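Pyridoxamine 5-phosphate-dependent dehydrase (Escherichia coli, PDB 3B8X) removes the C3'-hydroxyl group from GDP-4-keto-6-deoxy-D-mannose by a combined transamination and deoxygenation, a step in making the O-antigen sugar L-colitose. Local coordinates at residues Leu283-Asp288 against Asp380-Leu385; Pro290-Gln295 against Phe306-Lys311; Leu8-Trp13 against Gly372-Glu377. The protein carries 1 engineered substitution. All coordinates share one frame; numbering follows the deposited sequence.

Contact 1 of 3, residues Leu283-Asp288 against Asp380-Leu385; sequences LDKFKD and DEIDYL. With NA (sodium ion), chain L.
Phe286 and Leu385 make the apolar centre of this helix-to-helix contact, crossing at about a right angle. The far end of the phenyl ring does the touching: CZ of Phe286 lies 3.5 Å from CG of Leu385, and CE1 of the same ring also meets Leu385 CD2. Leu385 brings its branch there with CG anti to the backbone N (chi1 169°). Ile382, one turn earlier on helix 379-388, adds its CG2 methyl, which sits 4.3 Å from Phe286 CE1 and also brushes CB and CG of Lys285. The ring is buried, and Phe282 and Phe308 from outside the two segments also meet it.

The polar part lies at the partly exposed border. Lys285 NZ forms a salt bridge with Asp383 OD1 at 3.3 Å, weak as a hydrogen bond; the lysine chain bends at chi2 (-118°) and chi3 to get there. A water bridges the same pair, accepting from Lys285 NZ at 3.0 Å and donating to Asp383 O at 2.8 Å. The same Asp383 OD1 takes a hydrogen bond from Tyr281.

Metal binding is confined to the start of the second segment. Asp380 OD2 binds a sodium ion at 2.9 Å, five waters complete its shell, and one of them also links Asp380 N to Glu381 OE1.

The chemistry thus divides by depth: between the end of helix 255-286 and the C-terminal helix, apolar side chains make up the larger part of the buried surface and probably most of the adhesion, while the long, water-assisted ion pair probably contributes modestly on the more exposed side.

Contact 2 of 3, residues Pro290-Gln295 against Phe306-Lys311; sequences PYLDVQ and FSFIIK
Leu292 and Phe308 each carry CG beside the backbone N and anti to the carbonyl carbon (chi1 -56° and -71°), and with both on neighbouring strands this lays the leucine obliquely across the phenyl ring. Leu292 CD1 stands over one face in a CH-pi contact, 4.1 Å from the centroid of the Phe308 ring and displaced toward the rim. The other methyl, Leu292 CD2, turns to Ile310 CG1 at 4.0 Å, and Val294 CG1 reaches the same phenyl at CE2.

Two antiparallel pairs set the register. Leu292 and Ile310 are a non-hydrogen-bonded pair; Asp293 and Ile309 are hydrogen-bonded both ways. Asp293 N donates to Ile309 O at 2.6 Å, and Ile309 N returns a bond to Asp293 O at 3.0 Å. Beyond them Lys311 N donates to Tyr291 O at 3.0 Å.

Past Asp293 the strands part and water takes over. One water accepts from Gln295 N and donates to Ser307 O; a second joins Gln295 OE1 to Ser307 N, and a third links Asp293 O with Ser307 OG. Gln295 NE2 is held by the carbonyls of Thr113 and Leu137. On the side opposite Leu292, the aliphatic part of Lys311 crosses the Asp293 carboxylate, CG lying 3.4 Å from Asp293 OD2.

This hairpin forms one border of the four-stranded antiparallel sheet, strand 305-310 pairing on its other edge with strand 368-372. Helix 255-286 packs on Val294 and Phe308, helix 318-328 covers Leu292 and Ile310, and helix 359-367 touches Ile309.

Contact 3 of 3, residues Leu8-Trp13 against Gly372-Glu377; sequences LASSTW and GNHQIE. With NA (sodium ion), chain K.
Ser10 and His374 supply the direct polar link between the two loops: Ser10 OG and His374 ND1 lie 2.8 Å apart in a hydrogen bond in which either could be the donor. The hydroxyl comes to the edge of the imidazole, near its plane, with OG placed between the backbone N and carbonyl carbon of Ser10 (chi1 52°). The other ring nitrogen, NE2, bonds to Pro7 O, so both nitrogens are engaged and the ring's rotation is fixed.

The neighbouring side chain, Gln375, bends at chi2 to lie across Thr12 at about a right angle; Thr12 CG2 is 3.5 Å from Gln375 OE1. Beside it sits a water that probably donates to Gln375 OE1 (2.7 Å) and accepts from Ser10 N (2.8 Å), a water bridge between the loops. Thr12 OG1 is bonded to Gln264 of helix 255-286.

A sodium ion forms the third tie. Two backbone carbonyls hold it, Leu8 O at 2.5 Å and Asn373 O at 2.6 Å, with four waters filling the remaining positions. Asn373 is itself positioned through its side-chain amide, ND2 bonding to Trp303 O and Arg275 O and OD1 to Asn278, and Glu331 holds Leu8 N.

Further along, Ser11 OG accepts from Trp13 N at 3.2 Å, forming an ST turn just ahead of helix 15-27. Leu8 and Ala9 touch the bound adduct of GDP-perosamine with the pyridoxal phosphate cofactor, and Trp13 meets Phe30 of the second subunit. The whole is a sodium-bridged pair of loops at the border of the substrate pocket in this DegT/DnrJ/EryC1-family dimer.

In the fold
Helix 255-286 runs beside all three contacts: its end carries contact 1, and residues along it touch contacts 2 and 3. Contacts 1 and 2 are direct neighbours, centres about 12 Å apart, sharing a core in which Phe286 and Leu385 meet Phe308 and Leu283 meets Val294. Contact 3 lies about 17 Å from contact 1 and 21 Å from contact 2, centre to centre, yet Phe306 packs on Gly372 and Asn373. Along the chain 8-13 comes first, then 283-288, 290-295, 306-311, 372-377 and 380-385. The C-terminal part, built round the four-stranded sheet, is thereby joined to the N-terminal loop beside the ligand.

Contact 1 of 3, residues Leu283-Asp288 against Asp380-Leu385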
loop_
_atom_site.group_PDB
_atom_site.type_symbol
_atom_site.label_atom_id
_atom_site.label_comp_id
_atom_site.label_asym_id
_atom_site.label_seq_id
_atom_site.Cartn_x
_atom_site.Cartn_y
_atom_site.Cartn_z
ATOM N N LEU B 283 -25.886 0.184 26.906
ATOM C CA LEU B 283 -26.511 1.466 27.182
ATOM C C LEU B 283 -27.421 1.348 28.401
ATOM O O LEU B 283 -27.458 2.232 29.264
ATOM C CB LEU B 283 -27.300 1.980 25.970
ATOM C CG LEU B 283 -26.404 2.420 24.793
ATOM C CD1 LEU B 283 -27.185 2.834 23.532
ATOM C CD2 LEU B 283 -25.313 3.478 25.178
ATOM N N ASP B 284 -28.155 0.251 28.478
ATOM C CA ASP B 284 -29.064 0.090 29.595
ATOM C C ASP B 284 -28.225 -0.034 30.862
ATOM O O ASP B 284 -28.552 0.491 31.928
ATOM C CB ASP B 284 -29.924 -1.149 29.396
ATOM C CG ASP B 284 -30.516 -1.653 30.685
ATOM O OD1 ASP B 284 -31.164 -0.846 31.392
ATOM O OD2 ASP B 284 -30.328 -2.847 31.003
ATOM N N LYS B 285 -27.086 -0.690 30.746
ATOM C CA LYS B 285 -26.252 -0.823 31.925
ATOM C C LYS B 285 -25.433 0.390 32.402
ATOM O O LYS B 285 -25.046 0.473 33.583
ATOM C CB LYS B 285 -25.326 -2.020 31.731
ATOM C CG LYS B 285 -26.054 -3.308 31.833
ATOM C CD LYS B 285 -25.446 -4.018 33.006
ATOM C CE LYS B 285 -26.480 -4.432 34.009
ATOM N NZ LYS B 285 -25.756 -5.219 35.038
ATOM N N PHE B 286 -25.075 1.268 31.468
ATOM C CA PHE B 286 -24.256 2.424 31.786
ATOM C C PHE B 286 -25.004 3.745 31.625
ATOM O O PHE B 286 -24.390 4.817 31.681
ATOM C CB PHE B 286 -23.037 2.420 30.853
ATOM C CG PHE B 286 -21.980 1.423 31.244
ATOM C CD1 PHE B 286 -22.038 0.125 30.769
ATOM C CD2 PHE B 286 -20.955 1.778 32.111
ATOM C CE1 PHE B 286 -21.068 -0.788 31.125
ATOM C CE2 PHE B 286 -19.998 0.844 32.500
ATOM C CZ PHE B 286 -20.056 -0.428 31.997
ATOM N N LYS B 287 -26.309 3.682 31.382
ATOM C CA LYS B 287 -27.036 4.922 31.122
ATOM C C LYS B 287 -26.974 6.040 32.159
ATOM O O LYS B 287 -26.838 7.223 31.804
ATOM C CB LYS B 287 -28.385 4.740 30.413
ATOM C CG LYS B 287 -29.552 4.459 31.328
ATOM C CD LYS B 287 -30.067 3.031 31.129
ATOM C CE LYS B 287 -31.242 2.709 32.057
ATOM N NZ LYS B 287 -31.139 1.422 32.836
ATOM N N ASP B 288 -26.999 5.671 33.437
ATOM C CA ASP B 288 -26.892 6.694 34.463
ATOM C C ASP B 288 -25.573 6.551 35.194
ATOM O O ASP B 288 -25.495 6.681 36.410
ATOM C CB ASP B 288 -28.053 6.601 35.442
ATOM C CG ASP B 288 -29.336 7.139 34.860
ATOM O OD1 ASP B 288 -29.382 8.359 34.562
ATOM O OD2 ASP B 288 -30.277 6.323 34.694
ATOM N N ASP B 380 -22.216 -11.170 29.676
ATOM C CA ASP B 380 -21.419 -11.351 30.913
ATOM C C ASP B 380 -20.295 -10.369 30.999
ATOM O O ASP B 380 -19.961 -9.864 32.069
ATOM C CB ASP B 380 -20.869 -12.773 31.040
ATOM C CG ASP B 380 -21.977 -13.816 31.064
ATOM O OD1 ASP B 380 -23.075 -13.501 31.577
ATOM O OD2 ASP B 380 -21.774 -14.912 30.505
ATOM N N GLU B 381 -19.686 -10.135 29.849
ATOM C CA GLU B 381 -18.575 -9.214 29.748
ATOM C C GLU B 381 -19.004 -7.792 30.086
ATOM O O GLU B 381 -18.246 -7.019 30.650
ATOM C CB GLU B 381 -17.973 -9.309 28.342
ATOM C CG GLU B 381 -17.238 -10.621 28.083
ATOM C CD GLU B 381 -18.161 -11.700 27.512
ATOM O OE1 GLU B 381 -19.382 -11.561 27.663
ATOM O OE2 GLU B 381 -17.692 -12.686 26.900
ATOM N N ILE B 382 -20.217 -7.433 29.704
ATOM C CA ILE B 382 -20.703 -6.076 30.010
ATOM C C ILE B 382 -21.064 -5.913 31.484
ATOM O O ILE B 382 -20.897 -4.838 32.084
ATOM C CB ILE B 382 -21.910 -5.713 29.119
ATOM C CG1 ILE B 382 -21.413 -5.310 27.735
ATOM C CG2 ILE B 382 -22.681 -4.511 29.676
ATOM C CD1 ILE B 382 -22.504 -5.431 26.654
ATOM N N ASP B 383 -21.637 -6.963 32.059
ATOM C CA ASP B 383 -21.979 -6.926 33.485
ATOM C C ASP B 383 -20.661 -6.707 34.211
ATOM O O ASP B 383 -20.537 -6.015 35.236
ATOM C CB ASP B 383 -22.445 -8.316 33.944
ATOM C CG ASP B 383 -23.856 -8.681 33.474
ATOM O OD1 ASP B 383 -24.678 -7.773 33.237
ATOM O OD2 ASP B 383 -24.153 -9.897 33.380
ATOM N N TYR B 384 -19.680 -7.443 33.736
ATOM C CA TYR B 384 -18.382 -7.436 34.376
ATOM C C TYR B 384 -17.818 -6.028 34.287
ATOM O O TYR B 384 -17.364 -5.434 35.278
ATOM C CB TYR B 384 -17.486 -8.469 33.656
ATOM C CG TYR B 384 -16.103 -8.665 34.232
ATOM C CD1 TYR B 384 -15.896 -8.825 35.607
ATOM C CD2 TYR B 384 -14.984 -8.686 33.390
ATOM C CE1 TYR B 384 -14.592 -9.002 36.130
ATOM C CE2 TYR B 384 -13.693 -8.856 33.898
ATOM C CZ TYR B 384 -13.496 -9.011 35.269
ATOM O OH TYR B 384 -12.213 -9.178 35.777
ATOM N N LEU B 385 -17.853 -5.488 33.074
ATOM C CA LEU B 385 -17.335 -4.150 32.818
ATOM C C LEU B 385 -18.003 -3.124 33.737
ATOM O O LEU B 385 -17.308 -2.305 34.364
ATOM C CB LEU B 385 -17.544 -3.819 31.351
ATOM C CG LEU B 385 -17.335 -2.388 30.869
ATOM C CD1 LEU B 385 -15.860 -2.158 30.647
ATOM C CD2 LEU B 385 -18.046 -2.346 29.537
HETATM NA NA NA L . -20.942 -15.562 27.800
HETATM O O HOH W 1 -23.043 -5.573 36.336
HETATM O O HOH W 2 -21.567 -13.264 27.589
HETATM O O HOH W 3 -18.314 -14.938 28.678
HETATM O O HOH W 4 -20.038 -15.666 25.376
HETATM O O HOH W 5 -23.262 -16.055 28.094
HETATM O O HOH W 6 -20.686 -17.599 29.141
#

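Contact 2 of 3, residues Pro290-Gln295 against Phe306-Lys311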
loop_
_atom_site.group_PDB
_atom_site.type_symbol
_atom_site.label_atom_id
_atom_site.label_comp_id
_atom_site.label_asym_id
_atom_site.label_seq_id
_atom_site.Cartn_x
_atom_site.Cartn_y
_atom_site.Cartn_z
ATOM N N PRO B 290 -22.458 7.212 37.098
ATOM C CA PRO B 290 -22.125 8.368 37.926
ATOM C C PRO B 290 -20.910 9.128 37.452
ATOM O O PRO B 290 -20.746 10.273 37.823
ATOM C CB PRO B 290 -21.810 7.757 39.303
ATOM C CG PRO B 290 -21.315 6.379 38.968
ATOM C CD PRO B 290 -22.251 5.954 37.843
ATOM N N TYR B 291 -20.017 8.505 36.698
ATOM C CA TYR B 291 -18.842 9.268 36.275
ATOM C C TYR B 291 -18.389 9.073 34.838
ATOM O O TYR B 291 -17.317 9.561 34.448
ATOM C CB TYR B 291 -17.670 9.109 37.253
ATOM C CG TYR B 291 -17.193 7.687 37.447
ATOM C CD1 TYR B 291 -16.335 7.080 36.525
ATOM C CD2 TYR B 291 -17.564 6.968 38.580
ATOM C CE1 TYR B 291 -15.832 5.785 36.742
ATOM C CE2 TYR B 291 -17.117 5.646 38.776
ATOM C CZ TYR B 291 -16.229 5.089 37.882
ATOM O OH TYR B 291 -15.807 3.802 38.092
ATOM N N LEU B 292 -19.184 8.340 34.065
ATOM C CA LEU B 292 -18.801 8.113 32.683
ATOM C C LEU B 292 -19.922 8.385 31.705
ATOM O O LEU B 292 -21.036 7.901 31.932
ATOM C CB LEU B 292 -18.337 6.677 32.485
ATOM C CG LEU B 292 -17.196 6.123 33.337
ATOM C CD1 LEU B 292 -17.125 4.586 33.101
ATOM C CD2 LEU B 292 -15.955 6.725 32.886
ATOM N N ASP B 293 -19.602 9.128 30.628
ATOM C CA ASP B 293 -20.586 9.351 29.560
ATOM C C ASP B 293 -20.355 8.359 28.440
ATOM O O ASP B 293 -19.226 7.944 28.185
ATOM C CB ASP B 293 -20.455 10.768 28.977
ATOM C CG ASP B 293 -21.110 11.808 29.854
ATOM O OD1 ASP B 293 -22.292 11.574 30.194
ATOM O OD2 ASP B 293 -20.436 12.796 30.257
ATOM N N VAL B 294 -21.427 7.957 27.770
ATOM C CA VAL B 294 -21.276 7.039 26.642
ATOM C C VAL B 294 -21.545 7.755 25.299
ATOM O O VAL B 294 -21.829 8.961 25.251
ATOM C CB VAL B 294 -22.206 5.826 26.806
ATOM C CG1 VAL B 294 -21.849 5.044 28.113
ATOM C CG2 VAL B 294 -23.663 6.265 26.841
ATOM N N GLN B 295 -21.433 7.042 24.186
ATOM C CA GLN B 295 -21.650 7.689 22.899
ATOM C C GLN B 295 -23.156 7.866 22.610
ATOM O O GLN B 295 -23.959 6.956 22.840
ATOM C CB GLN B 295 -20.959 6.898 21.753
ATOM C CG GLN B 295 -20.994 7.502 20.315
ATOM C CD GLN B 295 -20.090 6.723 19.352
ATOM O OE1 GLN B 295 -19.872 5.525 19.544
ATOM N NE2 GLN B 295 -19.532 7.404 18.347
ATOM N N PHE B 306 -17.227 0.365 22.407
ATOM C CA PHE B 306 -17.947 1.109 23.433
ATOM C C PHE B 306 -17.082 2.171 24.093
ATOM O O PHE B 306 -16.224 1.855 24.944
ATOM C CB PHE B 306 -18.383 0.088 24.491
ATOM C CG PHE B 306 -19.407 -0.867 23.986
ATOM C CD1 PHE B 306 -19.254 -2.243 24.158
ATOM C CD2 PHE B 306 -20.509 -0.377 23.279
ATOM C CE1 PHE B 306 -20.253 -3.117 23.731
ATOM C CE2 PHE B 306 -21.511 -1.234 22.810
ATOM C CZ PHE B 306 -21.342 -2.613 23.005
ATOM N N SER B 307 -17.350 3.438 23.768
ATOM C CA SER B 307 -16.559 4.524 24.312
ATOM C C SER B 307 -17.080 4.980 25.670
ATOM O O SER B 307 -18.260 4.820 25.984
ATOM C CB SER B 307 -16.644 5.731 23.370
ATOM O OG SER B 307 -17.976 6.230 23.349
ATOM N N PHE B 308 -16.162 5.575 26.433
ATOM C CA PHE B 308 -16.454 6.213 27.718
ATOM C C PHE B 308 -15.699 7.520 27.768
ATOM O O PHE B 308 -14.617 7.646 27.187
ATOM C CB PHE B 308 -15.895 5.410 28.870
ATOM C CG PHE B 308 -16.612 4.143 29.114
ATOM C CD1 PHE B 308 -15.931 2.951 29.025
ATOM C CD2 PHE B 308 -17.966 4.141 29.412
ATOM C CE1 PHE B 308 -16.562 1.761 29.259
ATOM C CE2 PHE B 308 -18.620 2.933 29.620
ATOM C CZ PHE B 308 -17.906 1.741 29.539
ATOM N N ILE B 309 -16.302 8.498 28.438
ATOM C CA ILE B 309 -15.688 9.793 28.657
ATOM C C ILE B 309 -16.020 10.171 30.104
ATOM O O ILE B 309 -17.178 10.139 30.542
ATOM C CB ILE B 309 -16.119 10.882 27.627
ATOM C CG1 ILE B 309 -15.339 10.682 26.336
ATOM C CG2 ILE B 309 -15.642 12.274 28.100
ATOM C CD1 ILE B 309 -16.035 11.203 25.140
ATOM N N ILE B 310 -14.962 10.443 30.856
ATOM C CA ILE B 310 -15.069 10.789 32.251
ATOM C C ILE B 310 -15.735 12.140 32.350
ATOM O O ILE B 310 -15.354 13.101 31.674
ATOM C CB ILE B 310 -13.672 10.840 32.891
ATOM C CG1 ILE B 310 -12.987 9.476 32.797
ATOM C CG2 ILE B 310 -13.706 11.331 34.343
ATOM C CD1 ILE B 310 -11.576 9.422 33.441
ATOM N N LYS B 311 -16.766 12.183 33.181
ATOM C CA LYS B 311 -17.529 13.394 33.439
ATOM C C LYS B 311 -16.665 14.429 34.178
ATOM O O LYS B 311 -15.968 14.125 35.172
ATOM C CB LYS B 311 -18.743 13.048 34.299
ATOM C CG LYS B 311 -19.842 12.306 33.551
ATOM C CD LYS B 311 -20.935 11.818 34.495
ATOM C CE LYS B 311 -22.271 11.671 33.776
ATOM N NZ LYS B 311 -22.927 10.398 34.148
HETATM O O HOH W 7 -18.297 8.122 25.185
HETATM O O HOH W 8 -18.176 13.542 29.760
HETATM O O HOH W 9 -19.262 3.668 21.606
HETATM O O HOH W 10 -20.279 4.512 24.317
#

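Contact 3 of 3, residues Leu8-Trp13 against Gly372-Glu377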
loop_
_atom_site.group_PDB
_atom_site.type_symbol
_atom_site.label_atom_id
_atom_site.label_comp_id
_atom_site.label_asym_id
_atom_site.label_seq_id
_atom_site.Cartn_x
_atom_site.Cartn_y
_atom_site.Cartn_z
ATOM N N LEU B 8 -10.507 -6.794 22.996
ATOM C CA LEU B 8 -11.085 -5.965 21.953
ATOM C C LEU B 8 -11.767 -6.656 20.762
ATOM O O LEU B 8 -12.734 -6.140 20.243
ATOM C CB LEU B 8 -10.025 -4.976 21.441
ATOM C CG LEU B 8 -10.456 -3.523 21.308
ATOM C CD1 LEU B 8 -10.391 -2.827 22.658
ATOM C CD2 LEU B 8 -9.549 -2.878 20.235
ATOM N N ALA B 9 -11.239 -7.749 20.231
ATOM C CA ALA B 9 -11.868 -8.373 19.060
ATOM C C ALA B 9 -11.716 -9.877 19.198
ATOM O O ALA B 9 -10.935 -10.341 20.019
ATOM C CB ALA B 9 -11.157 -7.889 17.773
ATOM N N SER B 10 -12.489 -10.623 18.416
ATOM C CA SER B 10 -12.412 -12.078 18.389
ATOM C C SER B 10 -12.540 -12.509 16.923
ATOM O O SER B 10 -12.698 -11.671 16.021
ATOM C CB SER B 10 -13.450 -12.719 19.320
ATOM O OG SER B 10 -14.771 -12.237 19.091
ATOM N N SER B 11 -12.359 -13.794 16.652
ATOM C CA SER B 11 -12.452 -14.264 15.261
ATOM C C SER B 11 -13.890 -14.152 14.749
ATOM O O SER B 11 -14.834 -14.498 15.480
ATOM C CB SER B 11 -11.993 -15.727 15.153
ATOM O OG SER B 11 -12.049 -16.183 13.814
ATOM N N THR B 12 -14.049 -13.738 13.488
ATOM C CA THR B 12 -15.365 -13.650 12.845
ATOM C C THR B 12 -15.475 -14.754 11.788
ATOM O O THR B 12 -16.432 -14.800 11.028
ATOM C CB THR B 12 -15.498 -12.328 12.093
ATOM O OG1 THR B 12 -14.415 -12.246 11.156
ATOM C CG2 THR B 12 -15.399 -11.215 13.066
ATOM N N TRP B 13 -14.490 -15.658 11.758
ATOM C CA TRP B 13 -14.455 -16.722 10.786
ATOM C C TRP B 13 -14.927 -18.051 11.333
ATOM O O TRP B 13 -14.787 -18.357 12.534
ATOM C CB TRP B 13 -13.028 -17.002 10.332
ATOM C CG TRP B 13 -12.330 -15.906 9.595
ATOM C CD1 TRP B 13 -12.823 -14.690 9.254
ATOM C CD2 TRP B 13 -11.039 -16.002 8.996
ATOM N NE1 TRP B 13 -11.892 -13.995 8.507
ATOM C CE2 TRP B 13 -10.775 -14.778 8.362
ATOM C CE3 TRP B 13 -10.064 -17.013 8.948
ATOM C CZ2 TRP B 13 -9.533 -14.497 7.761
ATOM C CZ3 TRP B 13 -8.851 -16.756 8.315
ATOM C CH2 TRP B 13 -8.593 -15.492 7.738
ATOM N N GLY B 372 -14.119 -3.144 23.878
ATOM C CA GLY B 372 -14.639 -3.712 22.670
ATOM C C GLY B 372 -16.106 -4.056 22.478
ATOM O O GLY B 372 -16.879 -4.298 23.407
ATOM N N ASN B 373 -16.484 -4.108 21.211
ATOM C CA ASN B 373 -17.806 -4.704 20.916
ATOM C C ASN B 373 -17.506 -5.846 19.925
ATOM O O ASN B 373 -16.553 -5.782 19.152
ATOM C CB ASN B 373 -18.828 -3.688 20.383
ATOM C CG ASN B 373 -20.256 -4.271 20.339
ATOM O OD1 ASN B 373 -20.520 -5.350 20.880
ATOM N ND2 ASN B 373 -21.170 -3.555 19.677
ATOM N N HIS B 374 -18.274 -6.921 19.950
ATOM C CA HIS B 374 -18.024 -8.038 19.046
ATOM C C HIS B 374 -19.324 -8.492 18.389
ATOM O O HIS B 374 -20.414 -8.143 18.841
ATOM C CB HIS B 374 -17.457 -9.295 19.819
ATOM C CG HIS B 374 -16.231 -9.030 20.636
ATOM N ND1 HIS B 374 -15.180 -9.917 20.689
ATOM C CD2 HIS B 374 -15.900 -8.004 21.460
ATOM C CE1 HIS B 374 -14.252 -9.446 21.506
ATOM N NE2 HIS B 374 -14.681 -8.310 22.019
ATOM N N GLN B 375 -19.198 -9.368 17.395
ATOM C CA GLN B 375 -20.346 -9.933 16.677
ATOM C C GLN B 375 -20.913 -11.142 17.405
ATOM O O GLN B 375 -21.673 -11.902 16.849
ATOM C CB GLN B 375 -19.910 -10.365 15.280
ATOM C CG GLN B 375 -18.998 -11.615 15.210
ATOM C CD GLN B 375 -17.638 -11.526 15.948
ATOM O OE1 GLN B 375 -17.043 -10.455 16.119
ATOM N NE2 GLN B 375 -17.147 -12.677 16.376
ATOM N N ILE B 376 -20.468 -11.341 18.637
ATOM C CA ILE B 376 -20.890 -12.412 19.543
ATOM C C ILE B 376 -21.478 -11.714 20.796
ATOM O O ILE B 376 -20.966 -10.678 21.193
ATOM C CB ILE B 376 -19.617 -13.215 20.020
ATOM C CG1 ILE B 376 -18.881 -13.839 18.844
ATOM C CG2 ILE B 376 -19.974 -14.329 20.990
ATOM C CD1 ILE B 376 -17.388 -13.649 18.935
ATOM N N GLU B 377 -22.534 -12.248 21.415
ATOM C CA GLU B 377 -23.110 -11.600 22.603
ATOM C C GLU B 377 -22.047 -11.378 23.649
ATOM O O GLU B 377 -21.173 -12.221 23.819
ATOM C CB GLU B 377 -24.287 -12.383 23.213
ATOM C CG GLU B 377 -23.927 -13.769 23.788
ATOM C CD GLU B 377 -23.558 -13.774 25.272
ATOM O OE1 GLU B 377 -23.598 -12.727 25.948
ATOM O OE2 GLU B 377 -23.183 -14.848 25.773
HETATM NA NA NA K . -14.086 -5.305 18.379
HETATM O O HOH W 11 -14.733 -9.490 17.106
HETATM O O HOH W 12 -14.120 -3.097 19.361
HETATM O O HOH W 13 -14.819 -3.935 16.373
HETATM O O HOH W 14 -11.853 -3.706 17.545
HETATM O O HOH W 15 -14.248 -7.011 16.822
#